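Angiotensin-converting enzyme (Anopheles gambiae, PDB 6S1Y) is a zinc-dependent metallopeptidase of the angiotensin-converting enzyme family that probably removes dipeptides from the C-terminal ends of peptides. Local coordinates at residues Val339-Cys344 / Gly360-Tyr365. Sequence-based numbering, arbitrary orientation.
Sequences VRIKQC and GHIQYY. With ZN (zinc ion), chain G; KSN ((2~{S})-2-[[(4~{S})-4-azanyl-5-oxidanyl-5-oxidanylidene-pentanoyl]amino]pentanedioic acid), chain H.
I362 of the HExxH zinc helix (349-368) packs against V339 and I341 of strand 339-342, which pairs with strand 329-332 in an antiparallel hairpin. Strand 339-342 and the helical segment 360-365 run nearly antiparallel (168°), their axes 8.8 Å apart at closest approach.

The contact is apolar, which suits beta-branched residues: their branches spread close to the backbone and fill a buried interface. I362 divides its two branches between both strand residues. Its CG2 meets V339 CG2 at 3.7 Å, while CG1, anti to its own carbonyl carbon (chi1 -64°), lies 3.6 Å from I341 CG1. The second bend (chi2 -64°) carries CD1 in over the strand backbone, 3.6 Å from R340 O. The other methyl of V339, CG1, reaches Y365 CB at 3.9 Å and lies oblique to the tyrosine ring.

The polar ends of the R340 and Y365 side chains find their partners outside the two segments. R340 leaves the strand on the side away from the helix, and its NE forms a salt bridge with D338 OD1; the Y365 hydroxyl hydrogen-bonds to A330 O on the partner strand, so the tyrosine bridges helix and hairpin.

One residue before I362, H361 is a metal ligand: imidazole suits the place because ND1 hydrogen-bonds to H384 ND1 while NE2 binds zinc. H357 and E385 complete the protein ligands, and the bound diglutamyl ligand adds a carboxylate, with KSN O15 1.9 Å and O14 2.5 Å from zinc. H361 NE2 itself sits 2.0 Å from the metal.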
loop_
_atom_site.group_PDB
_atom_site.type_symbol
_atom_site.label_atom_id
_atom_site.label_comp_id
_atom_site.label_asym_id
_atom_site.label_seq_id
_atom_site.Cartn_x
_atom_site.Cartn_y
_atom_site.Cartn_z
ATOM N N VAL A 339 5.536 1.476 -19.514
ATOM C CA VAL A 339 5.039 1.516 -18.148
ATOM C C VAL A 339 3.544 1.258 -18.209
ATOM O O VAL A 339 2.860 1.758 -19.114
ATOM C CB VAL A 339 5.358 2.868 -17.465
ATOM C CG1 VAL A 339 6.872 3.021 -17.270
ATOM C CG2 VAL A 339 4.801 4.035 -18.268
ATOM N N ARG A 340 3.033 0.465 -17.262
ATOM C CA ARG A 340 1.657 0.014 -17.384
ATOM C C ARG A 340 0.994 -0.142 -16.023
ATOM O O ARG A 340 1.626 -0.515 -15.033
ATOM C CB ARG A 340 1.559 -1.328 -18.126
ATOM C CG ARG A 340 2.434 -1.433 -19.345
ATOM C CD ARG A 340 2.242 -2.760 -20.061
ATOM N NE ARG A 340 3.421 -3.102 -20.854
ATOM C CZ ARG A 340 3.579 -4.245 -21.510
ATOM N NH1 ARG A 340 2.626 -5.158 -21.483
ATOM N NH2 ARG A 340 4.698 -4.469 -22.184
ATOM N N ILE A 341 -0.313 0.097 -16.015
ATOM C CA ILE A 341 -1.159 -0.148 -14.862
ATOM C C ILE A 341 -2.134 -1.251 -15.219
ATOM O O ILE A 341 -2.681 -1.279 -16.330
ATOM C CB ILE A 341 -1.896 1.139 -14.422
ATOM C CG1 ILE A 341 -0.905 2.066 -13.716
ATOM C CG2 ILE A 341 -3.108 0.802 -13.554
ATOM C CD1 ILE A 341 -1.452 3.461 -13.367
ATOM N N LYS A 342 -2.358 -2.151 -14.272
ATOM C CA LYS A 342 -3.398 -3.165 -14.365
ATOM C C LYS A 342 -4.325 -2.914 -13.181
ATOM O O LYS A 342 -3.940 -3.123 -12.023
ATOM C CB LYS A 342 -2.799 -4.571 -14.344
ATOM C CG LYS A 342 -3.826 -5.685 -14.378
ATOM C CD LYS A 342 -3.183 -7.024 -14.785
ATOM C CE LYS A 342 -1.996 -7.401 -13.894
ATOM N NZ LYS A 342 -2.414 -7.869 -12.549
ATOM N N GLN A 343 -5.528 -2.435 -13.467
ATOM C CA GLN A 343 -6.474 -2.057 -12.433
ATOM C C GLN A 343 -7.877 -2.387 -12.900
ATOM O O GLN A 343 -8.270 -2.025 -14.017
ATOM C CB GLN A 343 -6.368 -0.562 -12.099
ATOM C CG GLN A 343 -7.241 -0.143 -10.917
ATOM C CD GLN A 343 -6.961 1.273 -10.441
ATOM O OE1 GLN A 343 -5.896 1.834 -10.689
ATOM N NE2 GLN A 343 -7.931 1.858 -9.741
ATOM N N CYS A 344 -8.631 -3.068 -12.043
ATOM C CA CYS A 344 -10.029 -3.377 -12.337
ATOM C C CYS A 344 -10.896 -2.222 -11.832
ATOM O O CYS A 344 -11.767 -2.350 -10.980
ATOM C CB CYS A 344 -10.407 -4.736 -11.760
ATOM S SG CYS A 344 -9.359 -6.085 -12.480
ATOM N N GLY A 360 1.163 7.499 -9.412
ATOM C CA GLY A 360 2.365 7.963 -8.745
ATOM C C GLY A 360 3.517 6.995 -8.913
ATOM O O GLY A 360 4.667 7.413 -9.064
ATOM N N HIS A 361 3.223 5.689 -8.857
ATOM C CA HIS A 361 4.221 4.675 -9.200
ATOM C C HIS A 361 4.724 4.891 -10.633
ATOM O O HIS A 361 5.932 4.936 -10.885
ATOM C CB HIS A 361 3.624 3.257 -9.065
ATOM C CG HIS A 361 3.454 2.758 -7.655
ATOM N ND1 HIS A 361 4.468 2.785 -6.721
ATOM C CD2 HIS A 361 2.408 2.142 -7.050
ATOM C CE1 HIS A 361 4.044 2.237 -5.596
ATOM N NE2 HIS A 361 2.795 1.845 -5.767
ATOM N N ILE A 362 3.795 5.033 -11.588
ATOM C CA ILE A 362 4.176 5.226 -12.986
ATOM C C ILE A 362 5.085 6.446 -13.127
ATOM O O ILE A 362 6.163 6.372 -13.723
ATOM C CB ILE A 362 2.932 5.366 -13.880
ATOM C CG1 ILE A 362 2.108 4.082 -13.886
ATOM C CG2 ILE A 362 3.359 5.725 -15.306
ATOM C CD1 ILE A 362 2.810 2.889 -14.473
ATOM N N GLN A 363 4.665 7.585 -12.562
ATOM C CA GLN A 363 5.462 8.801 -12.656
ATOM C C GLN A 363 6.857 8.581 -12.092
ATOM O O GLN A 363 7.843 9.091 -12.629
ATOM C CB GLN A 363 4.766 9.938 -11.919
ATOM C CG GLN A 363 5.503 11.266 -12.002
ATOM C CD GLN A 363 5.544 11.831 -13.422
ATOM O OE1 GLN A 363 6.536 12.448 -13.820
ATOM N NE2 GLN A 363 4.462 11.626 -14.181
ATOM N N TYR A 364 6.968 7.843 -10.996
ATOM C CA TYR A 364 8.284 7.583 -10.437
ATOM C C TYR A 364 9.119 6.799 -11.446
ATOM O O TYR A 364 10.268 7.155 -11.732
ATOM C CB TYR A 364 8.131 6.833 -9.115
ATOM C CG TYR A 364 9.190 7.052 -8.035
ATOM C CD1 TYR A 364 10.441 7.582 -8.317
ATOM C CD2 TYR A 364 8.911 6.700 -6.709
ATOM C CE1 TYR A 364 11.402 7.752 -7.298
ATOM C CE2 TYR A 364 9.839 6.874 -5.694
ATOM C CZ TYR A 364 11.088 7.394 -5.982
ATOM O OH TYR A 364 11.982 7.540 -4.931
ATOM N N TYR A 365 8.530 5.740 -12.023
ATOM C CA TYR A 365 9.192 4.996 -13.089
ATOM C C TYR A 365 9.720 5.950 -14.162
ATOM O O TYR A 365 10.900 5.900 -14.533
ATOM C CB TYR A 365 8.223 3.979 -13.712
ATOM C CG TYR A 365 7.674 2.874 -12.794
ATOM C CD1 TYR A 365 8.348 2.471 -11.643
ATOM C CD2 TYR A 365 6.466 2.246 -13.097
ATOM C CE1 TYR A 365 7.840 1.476 -10.827
ATOM C CE2 TYR A 365 5.953 1.238 -12.290
ATOM C CZ TYR A 365 6.639 0.860 -11.158
ATOM O OH TYR A 365 6.106 -0.133 -10.364
HETATM ZN ZN ZN G . 1.635 1.158 -4.286
HETATM C C10 KSN H . 2.320 -5.075 -6.091
HETATM C C13 KSN H . 0.463 -1.012 -4.806
HETATM C C17 KSN H . -3.890 -1.944 -0.013
HETATM C C02 KSN H . -3.303 -0.598 -0.456
HETATM C C03 KSN H . -2.281 -0.658 -1.600
HETATM C C04 KSN H . -2.307 -1.892 -2.487
HETATM C C05 KSN H . -2.584 -1.625 -3.990
HETATM C C07 KSN H . -0.241 -2.391 -4.761
HETATM C C08 KSN H . 0.350 -3.410 -5.726
HETATM C C09 KSN H . 1.782 -3.835 -5.350
HETATM N N01 KSN H . -2.657 0.073 0.677
HETATM N N06 KSN H . -1.606 -1.927 -5.044
HETATM O O11 KSN H . 1.506 -5.871 -6.655
HETATM O O12 KSN H . 3.574 -5.327 -6.136
HETATM O O14 KSN H . 0.079 -0.175 -5.669
HETATM O O15 KSN H . 1.357 -0.696 -3.998
HETATM O O16 KSN H . -3.661 -1.222 -4.318
HETATM O O18 KSN H . -4.903 -2.373 -0.627
HETATM O O19 KSN H . -3.432 -2.646 0.929
#